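Local coordinates for protein disulfide-isomerase A4 (Rattus norvegicus, PDB 3EC3) that catalyses the rearrangement of disulfide bonds in proteins within the endoplasmic reticulum, here represented by its noncatalytic, thioredoxin-like b and b' domains, at residues V27-Y41 and Y55-K67. The protein carries 1 engineered substitution. Sequence-based numbering, arbitrary orientation.
Sequences VVILGVFQGVGDPGY and YKFHHTFSTEIAK
F61 packs against the turn that follows strand 28-32, and its side chain is a worked example of how an aromatic ring can join a strand end to a helix start. F61 CB lies 3.6 Å from F33 O. With CG turned beside the backbone N (chi1 -47°), backbone atoms of G35 and V36 lie over one face of the F61 ring: F61 CD2 is 3.4 Å from G35 CA, whose CH-pi contact falls on that face. CE2 meets G35 C, and F61 CZ sits 3.7 Å from V36 N. The CE2-CZ edge of F61 points into the face of Y41, a T-shaped pair with centroids 5.2 Å apart and ring planes at 83°. Y41 directs its own edge at H59, Y41 OH standing 3.3 Å above the imidazole plane; that hydroxyl is hydrogen-bonded to Q45 NE2, and H59 ND1 to S8 OG. Were Y41 replaced by an alanine, the F61 edge and the H59 face would probably lose the ring between them, a gap would open, and Q45 NE2 would be left without its hydroxyl partner. Between the strands, the backbones pair in parallel: H58 N donates to I29 O, G31 N to H58 O, T60 N to G31 O (2.7 Å) and F33 N to T60 O. Toward the start of both strands, I29 CG2 lies 3.7 Å from F57 CD2. These strands belong to the beta-alpha-beta crossover of a thioredoxin-like domain, linked by helix 39-51, which D38 caps at its start through G40 N. That helix covers the sheet face bearing I29, F57 and H59, while A66 of helix 63-69 touches V32 on the other face; strand 57-60 runs between strands 9-10 and 28-32, and 75-79 flanks 28-32 on its far side.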
loop_
_atom_site.group_PDB
_atom_site.type_symbol
_atom_site.label_atom_id
_atom_site.label_comp_id
_atom_site.label_asym_id
_atom_site.label_seq_id
_atom_site.Cartn_x
_atom_site.Cartn_y
_atom_site.Cartn_z
ATOM N N VAL A 27 4.041 3.075 3.781
ATOM C CA VAL A 27 3.108 3.988 4.471
ATOM C C VAL A 27 3.900 4.795 5.527
ATOM O O VAL A 27 4.750 4.235 6.254
ATOM C CB VAL A 27 1.851 3.241 5.028
ATOM C CG1 VAL A 27 2.202 2.160 6.089
ATOM C CG2 VAL A 27 0.791 4.245 5.599
ATOM N N VAL A 28 3.661 6.105 5.538
ATOM C CA VAL A 28 4.168 7.017 6.537
ATOM C C VAL A 28 3.093 7.152 7.627
ATOM O O VAL A 28 1.994 7.666 7.352
ATOM C CB VAL A 28 4.395 8.395 5.917
ATOM C CG1 VAL A 28 4.910 9.392 6.984
ATOM C CG2 VAL A 28 5.357 8.282 4.663
ATOM N N ILE A 29 3.430 6.716 8.842
ATOM C CA ILE A 29 2.507 6.741 9.934
ATOM C C ILE A 29 2.994 7.788 10.926
ATOM O O ILE A 29 4.119 7.685 11.459
ATOM C CB ILE A 29 2.414 5.361 10.607
ATOM C CG1 ILE A 29 2.033 4.283 9.562
ATOM C CG2 ILE A 29 1.388 5.400 11.698
ATOM C CD1 ILE A 29 2.250 2.827 10.125
ATOM N N LEU A 30 2.160 8.799 11.139
ATOM C CA LEU A 30 2.563 9.964 11.907
ATOM C C LEU A 30 1.580 10.315 13.006
ATOM O O LEU A 30 0.470 10.792 12.706
ATOM C CB LEU A 30 2.697 11.155 10.996
ATOM C CG LEU A 30 3.283 12.374 11.720
ATOM C CD1 LEU A 30 4.632 12.124 12.326
ATOM C CD2 LEU A 30 3.359 13.548 10.729
ATOM N N GLY A 31 2.026 10.208 14.247
ATOM C CA GLY A 31 1.229 10.698 15.394
ATOM C C GLY A 31 1.498 12.181 15.609
ATOM O O GLY A 31 2.664 12.587 15.785
ATOM N N VAL A 32 0.447 13.002 15.653
ATOM C CA VAL A 32 0.653 14.455 15.830
ATOM C C VAL A 32 0.006 14.852 17.147
ATOM O O VAL A 32 -1.224 14.867 17.246
ATOM C CB VAL A 32 -0.016 15.256 14.684
ATOM C CG1 VAL A 32 0.194 16.801 14.855
ATOM C CG2 VAL A 32 0.498 14.777 13.268
ATOM N N PHE A 33 0.820 15.220 18.119
ATOM C CA PHE A 33 0.386 15.379 19.516
ATOM C C PHE A 33 0.906 16.642 20.132
ATOM O O PHE A 33 1.758 17.299 19.559
ATOM C CB PHE A 33 0.736 14.108 20.309
ATOM C CG PHE A 33 -0.041 12.908 19.811
ATOM C CD1 PHE A 33 0.595 11.930 19.034
ATOM C CD2 PHE A 33 -1.437 12.829 20.035
ATOM C CE1 PHE A 33 -0.129 10.837 18.528
ATOM C CE2 PHE A 33 -2.177 11.756 19.522
ATOM C CZ PHE A 33 -1.516 10.754 18.756
ATOM N N GLN A 34 0.400 16.990 21.303
ATOM C CA GLN A 34 0.791 18.257 21.936
ATOM C C GLN A 34 2.147 18.168 22.634
ATOM O O GLN A 34 2.873 19.145 22.738
ATOM C CB GLN A 34 -0.307 18.709 22.882
ATOM C CG GLN A 34 -1.689 18.809 22.150
ATOM C CD GLN A 34 -2.731 19.428 23.000
ATOM O OE1 GLN A 34 -3.858 18.908 23.102
ATOM N NE2 GLN A 34 -2.369 20.525 23.678
ATOM N N GLY A 35 2.514 16.975 23.065
ATOM C CA GLY A 35 3.787 16.794 23.738
ATOM C C GLY A 35 3.962 15.401 24.286
ATOM O O GLY A 35 3.087 14.549 24.166
ATOM N N VAL A 36 5.089 15.187 24.947
ATOM C CA VAL A 36 5.488 13.849 25.335
ATOM C C VAL A 36 4.612 13.215 26.475
ATOM O O VAL A 36 4.598 12.001 26.644
ATOM C CB VAL A 36 6.985 13.857 25.660
ATOM C CG1 VAL A 36 7.265 14.676 26.934
ATOM C CG2 VAL A 36 7.490 12.430 25.807
ATOM N N GLY A 37 3.825 14.036 27.168
ATOM C CA GLY A 37 2.929 13.543 28.235
ATOM C C GLY A 37 1.475 13.500 27.781
ATOM O O GLY A 37 0.587 13.183 28.584
ATOM N N ASP A 38 1.232 13.795 26.495
ATOM C CA ASP A 38 -0.130 13.874 25.920
ATOM C C ASP A 38 -0.813 12.477 26.010
ATOM O O ASP A 38 -0.296 11.509 25.475
ATOM C CB ASP A 38 -0.008 14.388 24.450
ATOM C CG ASP A 38 -1.352 14.649 23.770
ATOM O OD1 ASP A 38 -2.367 14.174 24.297
ATOM O OD2 ASP A 38 -1.400 15.326 22.684
ATOM N N PRO A 39 -1.932 12.344 26.743
ATOM C CA PRO A 39 -2.505 11.002 26.842
ATOM C C PRO A 39 -2.704 10.312 25.451
ATOM O O PRO A 39 -2.493 9.109 25.341
ATOM C CB PRO A 39 -3.808 11.265 27.599
ATOM C CG PRO A 39 -3.472 12.398 28.495
ATOM C CD PRO A 39 -2.691 13.303 27.580
ATOM N N GLY A 40 -3.046 11.079 24.409
ATOM C CA GLY A 40 -3.259 10.495 23.076
ATOM C C GLY A 40 -1.944 9.944 22.534
ATOM O O GLY A 40 -1.883 8.851 21.932
ATOM N N TYR A 41 -0.872 10.688 22.738
ATOM C CA TYR A 41 0.446 10.191 22.335
ATOM C C TYR A 41 0.775 8.850 23.013
ATOM O O TYR A 41 1.385 7.962 22.419
ATOM C CB TYR A 41 1.499 11.249 22.672
ATOM C CG TYR A 41 2.935 10.761 22.542
ATOM C CD1 TYR A 41 3.766 10.683 23.658
ATOM C CD2 TYR A 41 3.462 10.382 21.282
ATOM C CE1 TYR A 41 5.079 10.251 23.553
ATOM C CE2 TYR A 41 4.757 9.903 21.179
ATOM C CZ TYR A 41 5.572 9.888 22.295
ATOM O OH TYR A 41 6.877 9.426 22.199
ATOM N N TYR A 55 5.419 -2.351 10.978
ATOM C CA TYR A 55 5.403 -0.964 10.452
ATOM C C TYR A 55 6.430 -0.086 11.137
ATOM O O TYR A 55 6.841 -0.367 12.261
ATOM C CB TYR A 55 4.029 -0.321 10.660
ATOM C CG TYR A 55 2.887 -1.085 10.060
ATOM C CD1 TYR A 55 2.171 -2.007 10.829
ATOM C CD2 TYR A 55 2.512 -0.893 8.723
ATOM C CE1 TYR A 55 1.123 -2.713 10.301
ATOM C CE2 TYR A 55 1.455 -1.614 8.178
ATOM C CZ TYR A 55 0.765 -2.517 8.984
ATOM O OH TYR A 55 -0.290 -3.226 8.475
ATOM N N LYS A 56 6.821 1.005 10.473
ATOM C CA LYS A 56 7.632 2.048 11.114
ATOM C C LYS A 56 6.672 3.153 11.560
ATOM O O LYS A 56 5.809 3.579 10.762
ATOM C CB LYS A 56 8.608 2.688 10.109
ATOM C CG LYS A 56 9.699 1.757 9.510
ATOM C CD LYS A 56 10.902 1.733 10.395
ATOM C CE LYS A 56 10.987 0.421 11.148
ATOM N NZ LYS A 56 12.291 0.278 11.875
ATOM N N PHE A 57 6.873 3.662 12.775
ATOM C CA PHE A 57 6.029 4.727 13.342
ATOM C C PHE A 57 6.814 6.006 13.654
ATOM O O PHE A 57 7.977 5.932 14.155
ATOM C CB PHE A 57 5.412 4.177 14.638
ATOM C CG PHE A 57 4.407 3.086 14.402
ATOM C CD1 PHE A 57 4.817 1.761 14.270
ATOM C CD2 PHE A 57 3.045 3.380 14.318
ATOM C CE1 PHE A 57 3.884 0.743 14.050
ATOM C CE2 PHE A 57 2.099 2.365 14.130
ATOM C CZ PHE A 57 2.533 1.034 13.974
ATOM N N HIS A 58 6.205 7.172 13.398
ATOM C CA HIS A 58 6.837 8.432 13.721
ATOM C C HIS A 58 5.840 9.264 14.516
ATOM O O HIS A 58 4.627 8.943 14.510
ATOM C CB HIS A 58 7.228 9.182 12.463
ATOM C CG HIS A 58 8.119 8.380 11.566
ATOM N ND1 HIS A 58 9.490 8.441 11.639
ATOM C CD2 HIS A 58 7.827 7.424 10.644
ATOM C CE1 HIS A 58 10.015 7.595 10.757
ATOM N NE2 HIS A 58 9.023 6.972 10.132
ATOM N N HIS A 59 6.356 10.301 15.167
ATOM C CA HIS A 59 5.479 11.246 15.891
ATOM C C HIS A 59 6.043 12.620 15.847
ATOM O O HIS A 59 7.219 12.802 15.597
ATOM C CB HIS A 59 5.244 10.808 17.350
ATOM C CG HIS A 59 6.482 10.790 18.185
ATOM N ND1 HIS A 59 7.293 9.688 18.285
ATOM C CD2 HIS A 59 7.038 11.739 18.975
ATOM C CE1 HIS A 59 8.291 9.949 19.116
ATOM N NE2 HIS A 59 8.152 11.189 19.562
ATOM N N THR A 60 5.190 13.617 16.042
ATOM C CA THR A 60 5.687 14.963 16.129
ATOM C C THR A 60 4.846 15.763 17.113
ATOM O O THR A 60 3.634 15.499 17.276
ATOM C CB THR A 60 5.707 15.645 14.713
ATOM O OG1 THR A 60 6.340 16.918 14.825
ATOM C CG2 THR A 60 4.297 15.849 14.169
ATOM N N PHE A 61 5.478 16.723 17.763
ATOM C CA PHE A 61 4.747 17.653 18.604
ATOM C C PHE A 61 4.796 19.071 18.013
ATOM O O PHE A 61 4.441 20.034 18.689
ATOM C CB PHE A 61 5.347 17.666 20.017
ATOM C CG PHE A 61 5.603 16.314 20.578
ATOM C CD1 PHE A 61 6.895 15.948 20.966
ATOM C CD2 PHE A 61 4.562 15.393 20.707
ATOM C CE1 PHE A 61 7.156 14.676 21.499
ATOM C CE2 PHE A 61 4.800 14.093 21.255
ATOM C CZ PHE A 61 6.084 13.745 21.639
ATOM N N SER A 62 5.241 19.184 16.761
ATOM C CA SER A 62 5.500 20.487 16.087
ATOM C C SER A 62 4.234 21.102 15.526
ATOM O O SER A 62 3.595 20.496 14.671
ATOM C CB SER A 62 6.463 20.256 14.920
ATOM O OG SER A 62 6.637 21.418 14.127
ATOM N N THR A 63 3.883 22.307 15.975
ATOM C CA THR A 63 2.735 23.013 15.402
ATOM C C THR A 63 3.032 23.406 13.961
ATOM O O THR A 63 2.123 23.489 13.161
ATOM C CB THR A 63 2.294 24.248 16.238
ATOM O OG1 THR A 63 3.383 25.183 16.344
ATOM C CG2 THR A 63 1.869 23.815 17.622
ATOM N N GLU A 64 4.310 23.611 13.637
ATOM C CA GLU A 64 4.749 23.920 12.279
ATOM C C GLU A 64 4.427 22.768 11.323
ATOM O O GLU A 64 3.889 22.965 10.216
ATOM C CB GLU A 64 6.246 24.236 12.290
ATOM C CG GLU A 64 6.983 24.010 10.953
ATOM C CD GLU A 64 8.479 24.312 11.076
ATOM O OE1 GLU A 64 9.296 23.423 10.762
ATOM O OE2 GLU A 64 8.838 25.425 11.530
ATOM N N ILE A 65 4.709 21.540 11.770
ATOM C CA ILE A 65 4.447 20.403 10.920
ATOM C C ILE A 65 2.947 20.135 10.842
ATOM O O ILE A 65 2.443 19.796 9.769
ATOM C CB ILE A 65 5.272 19.151 11.381
ATOM C CG1 ILE A 65 6.788 19.459 11.245
ATOM C CG2 ILE A 65 4.788 17.891 10.615
ATOM C CD1 ILE A 65 7.708 18.288 11.555
ATOM N N ALA A 66 2.229 20.306 11.957
ATOM C CA ALA A 66 0.773 20.144 11.968
ATOM C C ALA A 66 0.136 21.125 10.960
ATOM O O ALA A 66 -0.694 20.725 10.132
ATOM C CB ALA A 66 0.211 20.393 13.383
ATOM N N LYS A 67 0.557 22.385 11.024
ATOM C CA LYS A 67 0.102 23.426 10.042
ATOM C C LYS A 67 0.357 23.005 8.602
ATOM O O LYS A 67 -0.576 22.998 7.768
ATOM C CB LYS A 67 0.740 24.795 10.366
ATOM C CG LYS A 67 0.353 25.277 11.746
ATOM C CD LYS A 67 0.934 26.646 12.169
ATOM C CE LYS A 67 0.606 26.914 13.641
ATOM N NZ LYS A 67 1.491 27.972 14.235
HETATM O O HOH W 1 5.828 5.119 8.657
HETATM O O HOH W 2 5.476 1.631 7.807
HETATM O O HOH W 3 2.580 21.132 20.519
#